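Local coordinates for protein oxidoreductase (Bordetella pertussis, PDB 3Q2K) that probably oxidises the sugar ring of a UDP-linked N-acetylglucosaminuronic acid with NAD as cofactor, a step required for making 2,3-diacetamido-2,3-dideoxy-D-mannuronic acid, at residues C[100-104]-C[194-200]; C[123-127]-C[206-211]; C[202-206]-C[352-356]. All blocks are in the same frame, centred on the assembly; numbering follows the deposited sequence.

Contact 1: C[100-104]-C[194-200]; sequences TPSGL and WRGKWEW. With NAI (1,4-dihydronicotinamide adenine dinucleotide), chain U.
The NADH pocket of this Rossmann-fold dehydrogenase is closed by a second domain, and Pro101 and Trp194 meet where that closure takes place. Pro101 sits over one face of the indole, its side chain crossing that of Trp194 at about a right angle: its CA stands 3.9 Å from the centroid of the six-membered ring of Trp194, only 4° off the normal, a CH-pi contact, and its CB packs on CD2. The aliphatic CG of Arg195 covers the opposite face, so the ring is clamped with its edge turned to the cofactor. There Trp194 NE1 gives a nearly straight hydrogen bond (3.1 Å, 166°) to O1A of one NADH phosphate, while Arg195 NH1 reaches O1N of the other at 3.3 Å. From the 100-104 loop, Ser102 OG hydrogen-bonds O3D of the nicotinamide ribose at 2.6 Å. One backbone hydrogen bond links the loops, Gly103 N to Trp200 O at 2.9 Å. Beside it Leu104 CD2 touches Trp200 CZ3 at 3.9 Å, and Leu104 CD1 faces the adenine. The 100-104 loop joins strand 95-98 to helix 105-114; the 194-200 loop runs between helices 186-190 and 210-220, where Glu199 forms a salt bridge with Arg343 of the second subunit.

Contact 2: C[123-127]-C[206-211]; sequences KPMAT and MNQASH. With HP7 ((2S,3S,4R,5R,6R)-5-acetamido-6-[[[(2R,3S,4R,5R)-5-(2,4-dioxopyrimidin-1-yl)-3,4-dihydroxy-oxolan-2-yl]methoxy-hydroxy-phosphoryl]oxy-hydroxy-phosphoryl]oxy-3,4-dihydroxy-oxane-2-carboxylic acid), chain V.
Lys123 and Pro124 face Asn207 across two irregular backbones that stay well apart, 7.0 Å between the CA atoms of Pro124 and Asn207 where they come nearest, with a cis peptide bond before Pro124 and helix 210-220 starting at Ser210. Side chains bridge the gap. The lysine chain is bent at both chi2 (44°) and chi3 (99°), which brings it against His211, the two side chains crossing at about a right angle with Lys123 CG 3.5 Å from His211 CE1, and delivers NZ to the sugar ring of the UDP-sugar ligand. There NZ hydrogen-bonds O3' at 2.7 Å and O4' at 3.0 Å, and makes weak hydrogen bonds to OD1 and the carbonyl O of Asn207. Each of the two sugar hydroxyls has a second partner here: Asn207 OD1 accepts from O4' at 2.7 Å, and His211 NE2 meets O3' in the plane of the imidazole, 2.6 Å away and almost straight at 173°. One face of the imidazole carries the ligand's acetamido group. Second-shell bonds set these groups in place, Ser210 OG donating to Asn207 O and Asp201 taking the amide ND2 of Asn207. Away from the ligand the chemistry turns apolar, Pro124 CG packing on Met206 CG and the sulfur of Met206 lying 3.6 Å from Thr127 CB. The Lys-Pro pair after a Rossmann strand, set against a histidine at a helix start in the second domain, is characteristic of the active site of GFO/IDH/MocA oxidoreductases, here gripping the sugar hydroxyls next to the bound NADH.

Contact 3: C[202-206]-C[352-356]; sequences GGAFM and LTAIY
With chi1 at -82°, Tyr356 has its ring beside its own backbone N and anti to its carbonyl carbon, and this carries the phenol from helix 342-361 into the bend of the 202-206 loop. Its hydroxyl there receives two backbone N-H groups, that of Gly203 at 2.9 Å (155°) and that of Met206 at 3.2 Å (146°). Glu240 is also hydrogen-bonded to OH and takes the N-H of Phe205 besides. Around this polar centre the contact is apolar. Phe205 CB lies 3.9 Å from Tyr356 CE1 on one flank, and the terminal CE of Met206 lies 3.7 Å from CE2 on the other, its sulfur at an oblique angle in a Met-aromatic contact. One turn back on the helix, Leu352 spreads its two methyls, CD2 against the carbonyl O of Phe205 at 3.7 Å and CD1 against CA and CG of Met206. Ile355 completes the surface by placing CG2 over the centre of the Phe205 ring, 4.3 Å above its plane. Buried N-H groups of Gly203, Phe205 and Met206 thereby find acceptors: the phenol oxygen ties the loop to helix 342-361 amid apolar packing, while the Glu240 carboxylate, from between strands 223-231 and 242-249, holds both loop and phenol.

In the fold
All three contacts converge on the connection after helix 186-190, running into the start of helix 210-220, which supplies one side of each. Contacts 1 and 2 cross from it to the Rossmann domain and share the work of ligand binding, 1 on the phosphates and a ribose of NADH, 2 on the sugar hydroxyls; contact 3 stays within the C-terminal domain and fastens the same connection to helix 342-361. Contacts 2 and 3 are buried and share Met206, whereas contact 1 is partly buried and reaches a neighbouring subunit. Thr127 OG1 probably hydrogen-bonds Glu199 O (2.8 Å), joining contacts 1 and 2. Polar groups of contacts 1 and 2 largely serve the ligands, while those of contact 3 serve the loop's own backbone within apolar packing.

Contact 1: C[100-104]-C[194-200]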
# COMPACT_ATOMS: atom_id res chain seq x y z
N THR C 100 -2.26 -4.92 -40.24
CA THR C 100 -0.85 -4.84 -39.87
C THR C 100 -0.61 -5.34 -38.44
O THR C 100 -1.54 -5.72 -37.74
CB THR C 100 -0.41 -3.37 -40.00
OG1 THR C 100 -1.43 -2.54 -39.43
CG2 THR C 100 -0.21 -3.04 -41.48
N PRO C 101 0.68 -5.37 -38.05
CA PRO C 101 1.02 -5.64 -36.66
C PRO C 101 0.15 -4.72 -35.79
O PRO C 101 -0.06 -3.56 -36.16
CB PRO C 101 2.51 -5.30 -36.61
CG PRO C 101 3.02 -5.44 -38.03
CD PRO C 101 1.85 -4.98 -38.85
N SER C 102 -0.38 -5.24 -34.69
CA SER C 102 -1.35 -4.55 -33.84
C SER C 102 -0.95 -3.17 -33.33
O SER C 102 -1.76 -2.25 -33.33
CB SER C 102 -1.76 -5.47 -32.69
OG SER C 102 -2.21 -6.66 -33.30
N GLY C 103 0.32 -3.00 -32.96
CA GLY C 103 0.76 -1.67 -32.53
C GLY C 103 0.86 -0.55 -33.55
O GLY C 103 1.06 0.61 -33.18
N LEU C 104 0.75 -0.85 -34.84
CA LEU C 104 0.55 0.18 -35.85
C LEU C 104 -0.88 0.67 -36.02
O LEU C 104 -1.05 1.75 -36.59
CB LEU C 104 0.93 -0.32 -37.24
CG LEU C 104 2.41 -0.69 -37.34
CD1 LEU C 104 2.57 -1.44 -38.68
CD2 LEU C 104 3.24 0.58 -37.19
N TRP C 194 7.74 -8.94 -35.01
CA TRP C 194 6.87 -8.10 -34.19
C TRP C 194 6.10 -8.91 -33.15
O TRP C 194 5.51 -8.34 -32.23
CB TRP C 194 5.84 -7.41 -35.07
CG TRP C 194 4.81 -8.27 -35.74
CD1 TRP C 194 4.91 -8.84 -36.98
CD2 TRP C 194 3.48 -8.59 -35.28
NE1 TRP C 194 3.74 -9.48 -37.32
CE2 TRP C 194 2.84 -9.33 -36.30
CE3 TRP C 194 2.75 -8.26 -34.13
CZ2 TRP C 194 1.54 -9.81 -36.18
CZ3 TRP C 194 1.44 -8.73 -34.01
CH2 TRP C 194 0.86 -9.52 -35.02
N ARG C 195 6.08 -10.23 -33.33
CA ARG C 195 5.17 -11.11 -32.62
C ARG C 195 5.69 -11.27 -31.20
O ARG C 195 6.91 -11.37 -31.05
CB ARG C 195 5.12 -12.46 -33.34
CG ARG C 195 4.11 -12.51 -34.47
CD ARG C 195 4.07 -13.92 -35.04
NE ARG C 195 3.44 -14.03 -36.36
CZ ARG C 195 2.16 -13.77 -36.58
NH1 ARG C 195 1.66 -13.91 -37.80
NH2 ARG C 195 1.38 -13.36 -35.59
N GLY C 196 4.85 -11.25 -30.17
CA GLY C 196 5.28 -11.47 -28.80
C GLY C 196 5.98 -10.26 -28.20
O GLY C 196 6.47 -10.29 -27.07
N LYS C 197 6.07 -9.16 -28.94
CA LYS C 197 6.57 -7.91 -28.35
C LYS C 197 5.53 -7.03 -27.69
O LYS C 197 4.41 -6.97 -28.21
CB LYS C 197 7.25 -7.08 -29.44
CG LYS C 197 8.22 -7.90 -30.28
CD LYS C 197 9.52 -7.13 -30.28
CE LYS C 197 10.63 -7.93 -30.94
NZ LYS C 197 11.67 -6.91 -31.28
N TRP C 198 5.84 -6.36 -26.58
CA TRP C 198 4.88 -5.45 -25.94
C TRP C 198 4.39 -4.35 -26.87
O TRP C 198 3.20 -4.11 -26.96
CB TRP C 198 5.38 -4.74 -24.66
CG TRP C 198 5.89 -5.61 -23.54
CD1 TRP C 198 7.18 -5.69 -23.10
CD2 TRP C 198 5.14 -6.52 -22.71
NE1 TRP C 198 7.28 -6.59 -22.07
CE2 TRP C 198 6.04 -7.13 -21.82
CE3 TRP C 198 3.79 -6.87 -22.63
CZ2 TRP C 198 5.63 -8.04 -20.85
CZ3 TRP C 198 3.38 -7.78 -21.67
CH2 TRP C 198 4.29 -8.36 -20.80
N GLU C 199 5.30 -3.59 -27.48
CA GLU C 199 4.93 -2.52 -28.41
C GLU C 199 4.04 -3.00 -29.56
O GLU C 199 3.04 -2.35 -29.83
CB GLU C 199 6.18 -1.87 -29.01
CG GLU C 199 5.89 -0.65 -29.90
CD GLU C 199 7.12 0.21 -30.06
OE1 GLU C 199 6.95 1.40 -30.42
OE2 GLU C 199 8.26 -0.25 -29.82
N TRP C 200 4.35 -4.11 -30.22
CA TRP C 200 3.71 -4.47 -31.48
C TRP C 200 2.51 -5.41 -31.35
O TRP C 200 1.62 -5.44 -32.20
CB TRP C 200 4.75 -4.93 -32.51
CG TRP C 200 5.89 -3.95 -32.61
CD1 TRP C 200 7.19 -4.15 -32.25
CD2 TRP C 200 5.81 -2.58 -33.05
NE1 TRP C 200 7.94 -3.01 -32.46
CE2 TRP C 200 7.11 -2.03 -32.94
CE3 TRP C 200 4.78 -1.78 -33.55
CZ2 TRP C 200 7.40 -0.72 -33.29
CZ3 TRP C 200 5.07 -0.46 -33.89
CH2 TRP C 200 6.38 0.05 -33.79
PA NAI U . 1.53 -10.65 -40.40
O1A NAI U . 2.98 -10.57 -40.12
O2A NAI U . 1.28 -12.02 -41.20
O5B NAI U . 0.98 -9.68 -41.56
C5B NAI U . 1.79 -8.51 -41.54
C4B NAI U . 1.74 -7.66 -42.80
O4B NAI U . 1.76 -6.27 -42.46
C3B NAI U . 3.10 -8.07 -43.42
O3B NAI U . 2.87 -8.39 -44.79
C2B NAI U . 3.93 -6.80 -43.10
O2B NAI U . 4.92 -6.52 -44.10
C1B NAI U . 2.82 -5.75 -43.27
N9A NAI U . 3.30 -4.49 -42.73
C8A NAI U . 4.20 -4.29 -41.73
N7A NAI U . 4.33 -3.00 -41.56
C5A NAI U . 3.55 -2.30 -42.42
C6A NAI U . 3.28 -0.94 -42.67
N6A NAI U . 3.87 0.08 -41.95
N1A NAI U . 2.40 -0.66 -43.63
C2A NAI U . 1.77 -1.61 -44.31
N3A NAI U . 2.00 -2.89 -44.10
C4A NAI U . 2.86 -3.27 -43.16
O3 NAI U . 0.70 -10.97 -39.06
PN NAI U . -0.90 -11.06 -39.22
O1N NAI U . -1.18 -12.42 -38.56
O2N NAI U . -1.59 -11.13 -40.59
O5D NAI U . -1.47 -9.95 -38.19
C5D NAI U . -2.77 -9.58 -38.65
C4D NAI U . -3.32 -8.43 -37.81
O4D NAI U . -4.68 -8.91 -37.70
C3D NAI U . -2.77 -8.39 -36.37
O3D NAI U . -3.36 -7.37 -35.56
C2D NAI U . -3.35 -9.71 -35.84
O2D NAI U . -3.56 -9.54 -34.44
C1D NAI U . -4.77 -9.62 -36.45
N1N NAI U . -5.36 -10.93 -36.74
C2N NAI U . -6.63 -11.08 -36.46
C3N NAI U . -7.22 -12.31 -36.73
C7N NAI U . -8.65 -12.51 -36.42
O7N NAI U . -9.07 -13.64 -36.25
N7N NAI U . -9.43 -11.42 -36.29
C4N NAI U . -6.45 -13.35 -37.25
C5N NAI U . -5.11 -13.11 -37.49
C6N NAI U . -4.57 -11.86 -37.23

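Contact 2: C[123-127]-C[206-211]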
# COMPACT_ATOMS: atom_id res chain seq x y z
N LYS C 123 -8.29 -6.74 -34.70
CA LYS C 123 -8.08 -6.82 -33.26
C LYS C 123 -6.60 -7.03 -32.96
O LYS C 123 -5.86 -7.53 -33.81
CB LYS C 123 -9.01 -7.84 -32.58
CG LYS C 123 -8.94 -9.28 -33.09
CD LYS C 123 -7.50 -9.73 -33.30
CE LYS C 123 -6.89 -10.57 -32.17
NZ LYS C 123 -5.58 -11.10 -32.66
N PRO C 124 -6.14 -6.55 -31.80
CA PRO C 124 -6.99 -5.64 -31.06
C PRO C 124 -6.69 -4.25 -31.62
O PRO C 124 -5.74 -4.10 -32.39
CB PRO C 124 -6.42 -5.76 -29.65
CG PRO C 124 -4.94 -5.85 -29.92
CD PRO C 124 -4.83 -6.73 -31.16
N MET C 125 -7.43 -3.22 -31.20
CA MET C 125 -7.28 -1.94 -31.88
C MET C 125 -5.94 -1.28 -31.56
O MET C 125 -5.50 -0.38 -32.28
CB MET C 125 -8.41 -0.98 -31.48
CG MET C 125 -8.57 -0.70 -29.98
SD MET C 125 -10.16 0.06 -29.52
CE MET C 125 -10.09 1.50 -30.58
N ALA C 126 -5.32 -1.65 -30.44
CA ALA C 126 -3.99 -1.11 -30.15
C ALA C 126 -3.40 -2.02 -29.08
O ALA C 126 -4.04 -3.00 -28.70
CB ALA C 126 -4.10 0.30 -29.60
N THR C 127 -2.17 -1.74 -28.65
CA THR C 127 -1.51 -2.48 -27.59
C THR C 127 -1.35 -1.56 -26.38
O THR C 127 -0.97 -1.99 -25.29
CB THR C 127 -0.11 -2.94 -28.08
OG1 THR C 127 0.54 -1.77 -28.59
CG2 THR C 127 -0.18 -3.90 -29.26
N MET C 206 -3.46 -10.33 -25.13
CA MET C 206 -3.74 -9.23 -26.05
C MET C 206 -3.88 -9.70 -27.49
O MET C 206 -4.73 -9.21 -28.23
CB MET C 206 -2.63 -8.18 -25.98
CG MET C 206 -2.88 -6.95 -26.85
SD MET C 206 -1.67 -5.72 -26.35
CE MET C 206 -2.54 -4.97 -24.98
N ASN C 207 -3.09 -10.69 -27.89
CA ASN C 207 -3.23 -11.21 -29.25
C ASN C 207 -4.32 -12.28 -29.31
O ASN C 207 -5.45 -11.96 -29.70
CB ASN C 207 -1.88 -11.68 -29.81
CG ASN C 207 -2.00 -12.06 -31.26
OD1 ASN C 207 -3.03 -12.63 -31.60
ND2 ASN C 207 -1.02 -11.72 -32.09
N GLN C 208 -4.07 -13.50 -28.85
CA GLN C 208 -4.99 -14.61 -29.11
C GLN C 208 -6.27 -14.64 -28.29
O GLN C 208 -7.31 -15.04 -28.82
CB GLN C 208 -4.32 -15.98 -28.93
CG GLN C 208 -3.31 -16.31 -30.00
CD GLN C 208 -1.94 -15.75 -29.69
OE1 GLN C 208 -1.69 -15.26 -28.59
NE2 GLN C 208 -1.02 -15.87 -30.64
N ALA C 209 -6.19 -14.32 -27.01
CA ALA C 209 -7.35 -14.47 -26.13
C ALA C 209 -8.18 -13.19 -26.06
O ALA C 209 -9.19 -13.13 -25.35
CB ALA C 209 -6.91 -14.88 -24.73
N SER C 210 -7.78 -12.16 -26.80
CA SER C 210 -8.57 -10.93 -26.80
C SER C 210 -10.03 -11.11 -27.24
O SER C 210 -10.90 -10.44 -26.69
CB SER C 210 -7.88 -9.82 -27.59
OG SER C 210 -7.72 -10.21 -28.95
N HIS C 211 -10.31 -11.96 -28.22
CA HIS C 211 -11.67 -12.36 -28.58
C HIS C 211 -12.37 -12.88 -27.34
O HIS C 211 -13.60 -12.87 -27.26
CB HIS C 211 -11.70 -13.50 -29.60
CG HIS C 211 -10.84 -13.26 -30.81
ND1 HIS C 211 -11.28 -12.58 -31.92
CD2 HIS C 211 -9.54 -13.58 -31.06
CE1 HIS C 211 -10.31 -12.52 -32.81
NE2 HIS C 211 -9.25 -13.13 -32.32
N1 HP7 V . -1.30 -23.38 -34.12
C2 HP7 V . -0.62 -24.43 -33.65
O2 HP7 V . 0.63 -24.55 -33.62
N3 HP7 V . -1.28 -25.47 -33.13
C4 HP7 V . -2.63 -25.45 -33.09
O4 HP7 V . -3.16 -26.44 -32.55
C5 HP7 V . -3.36 -24.36 -33.58
C6 HP7 V . -2.64 -23.30 -34.12
PA HP7 V . -4.74 -20.41 -36.56
PB HP7 V . -6.35 -18.06 -36.76
O'P HP7 V . -2.26 -16.78 -33.46
O'Q HP7 V . -1.88 -15.12 -34.72
C1' HP7 V . -6.28 -16.91 -34.40
O1A HP7 V . -5.74 -21.38 -35.99
O1B HP7 V . -7.68 -18.76 -36.59
C1C HP7 V . -0.52 -22.27 -34.67
C2' HP7 V . -7.03 -15.75 -33.74
N2' HP7 V . -8.38 -15.52 -34.23
O2A HP7 V . -4.28 -20.45 -38.01
O2B HP7 V . -5.82 -17.57 -38.08
C2C HP7 V . -0.36 -22.45 -36.17
O2C HP7 V . 0.93 -21.94 -36.51
C3' HP7 V . -6.28 -14.46 -34.03
O3' HP7 V . -6.87 -13.27 -33.47
O3A HP7 V . -5.18 -18.93 -36.09
O3B HP7 V . -6.41 -16.74 -35.81
C3C HP7 V . -1.28 -21.36 -36.68
O3C HP7 V . -0.81 -20.97 -37.97
C4' HP7 V . -4.82 -14.68 -33.62
O4' HP7 V . -4.15 -13.45 -33.92
C4C HP7 V . -1.12 -20.24 -35.66
O4C HP7 V . -1.20 -21.02 -34.47
C5' HP7 V . -4.19 -15.77 -34.47
O5' HP7 V . -4.87 -16.97 -34.13
C5C HP7 V . -2.42 -19.44 -35.70
O5C HP7 V . -3.43 -20.45 -35.63
C6' HP7 V . -2.71 -15.89 -34.20
C7' HP7 V . -9.42 -16.19 -33.75
O7' HP7 V . -9.22 -16.93 -32.79
C8' HP7 V . -10.79 -16.03 -34.35

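Contact 3: C[202-206]-C[352-356]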
# COMPACT_ATOMS: atom_id res chain seq x y z
N GLY C 202 1.84 -7.53 -27.79
CA GLY C 202 1.40 -8.03 -26.49
C GLY C 202 1.56 -9.54 -26.47
O GLY C 202 2.18 -10.12 -27.36
N GLY C 203 0.98 -10.20 -25.47
CA GLY C 203 1.21 -11.63 -25.28
C GLY C 203 -0.05 -12.44 -25.51
O GLY C 203 -0.99 -11.96 -26.15
N ALA C 204 -0.13 -13.62 -24.90
CA ALA C 204 -1.32 -14.45 -25.08
C ALA C 204 -2.67 -13.74 -24.94
O ALA C 204 -3.68 -14.15 -25.52
CB ALA C 204 -1.29 -15.56 -24.06
N PHE C 205 -2.74 -12.79 -24.01
CA PHE C 205 -4.02 -12.16 -23.67
C PHE C 205 -4.41 -11.19 -24.77
O PHE C 205 -5.53 -11.25 -25.28
CB PHE C 205 -4.02 -11.41 -22.33
CG PHE C 205 -4.28 -12.29 -21.14
CD1 PHE C 205 -5.57 -12.48 -20.67
CD2 PHE C 205 -3.24 -12.96 -20.51
CE1 PHE C 205 -5.80 -13.27 -19.56
CE2 PHE C 205 -3.48 -13.78 -19.42
CZ PHE C 205 -4.76 -13.92 -18.94
N MET C 206 -3.46 -10.33 -25.13
CA MET C 206 -3.74 -9.23 -26.05
C MET C 206 -3.88 -9.70 -27.49
O MET C 206 -4.73 -9.21 -28.23
CB MET C 206 -2.63 -8.18 -25.98
CG MET C 206 -2.88 -6.95 -26.85
SD MET C 206 -1.67 -5.72 -26.35
CE MET C 206 -2.54 -4.97 -24.98
N LEU C 352 -7.75 -5.57 -21.04
CA LEU C 352 -6.41 -6.09 -21.28
C LEU C 352 -5.47 -5.17 -20.53
O LEU C 352 -4.49 -5.64 -19.96
CB LEU C 352 -6.00 -6.08 -22.76
CG LEU C 352 -6.95 -6.87 -23.66
CD1 LEU C 352 -6.67 -6.58 -25.13
CD2 LEU C 352 -6.84 -8.36 -23.34
N THR C 353 -5.71 -3.86 -20.61
CA THR C 353 -4.78 -2.94 -19.96
C THR C 353 -4.79 -3.23 -18.46
O THR C 353 -3.75 -3.33 -17.80
CB THR C 353 -5.16 -1.45 -20.22
OG1 THR C 353 -5.16 -1.20 -21.62
CG2 THR C 353 -4.13 -0.49 -19.62
N ALA C 354 -5.99 -3.41 -17.91
CA ALA C 354 -6.12 -3.66 -16.47
C ALA C 354 -5.42 -4.96 -16.09
O ALA C 354 -4.65 -5.05 -15.13
CB ALA C 354 -7.62 -3.69 -16.09
N ILE C 355 -5.69 -6.01 -16.87
CA ILE C 355 -4.96 -7.26 -16.68
C ILE C 355 -3.44 -7.14 -16.79
O ILE C 355 -2.73 -7.68 -15.95
CB ILE C 355 -5.41 -8.31 -17.69
CG1 ILE C 355 -6.81 -8.78 -17.29
CG2 ILE C 355 -4.38 -9.45 -17.76
CD1 ILE C 355 -7.37 -9.59 -18.42
N TYR C 356 -2.91 -6.38 -17.75
CA TYR C 356 -1.46 -6.23 -17.88
C TYR C 356 -0.89 -5.34 -16.78
O TYR C 356 0.21 -5.62 -16.31
CB TYR C 356 -1.05 -5.63 -19.24
CG TYR C 356 -0.98 -6.65 -20.35
CD1 TYR C 356 -1.34 -7.98 -20.11
CD2 TYR C 356 -0.65 -6.29 -21.65
CE1 TYR C 356 -1.31 -8.93 -21.14
CE2 TYR C 356 -0.63 -7.23 -22.68
CZ TYR C 356 -0.94 -8.55 -22.42
OH TYR C 356 -0.89 -9.54 -23.39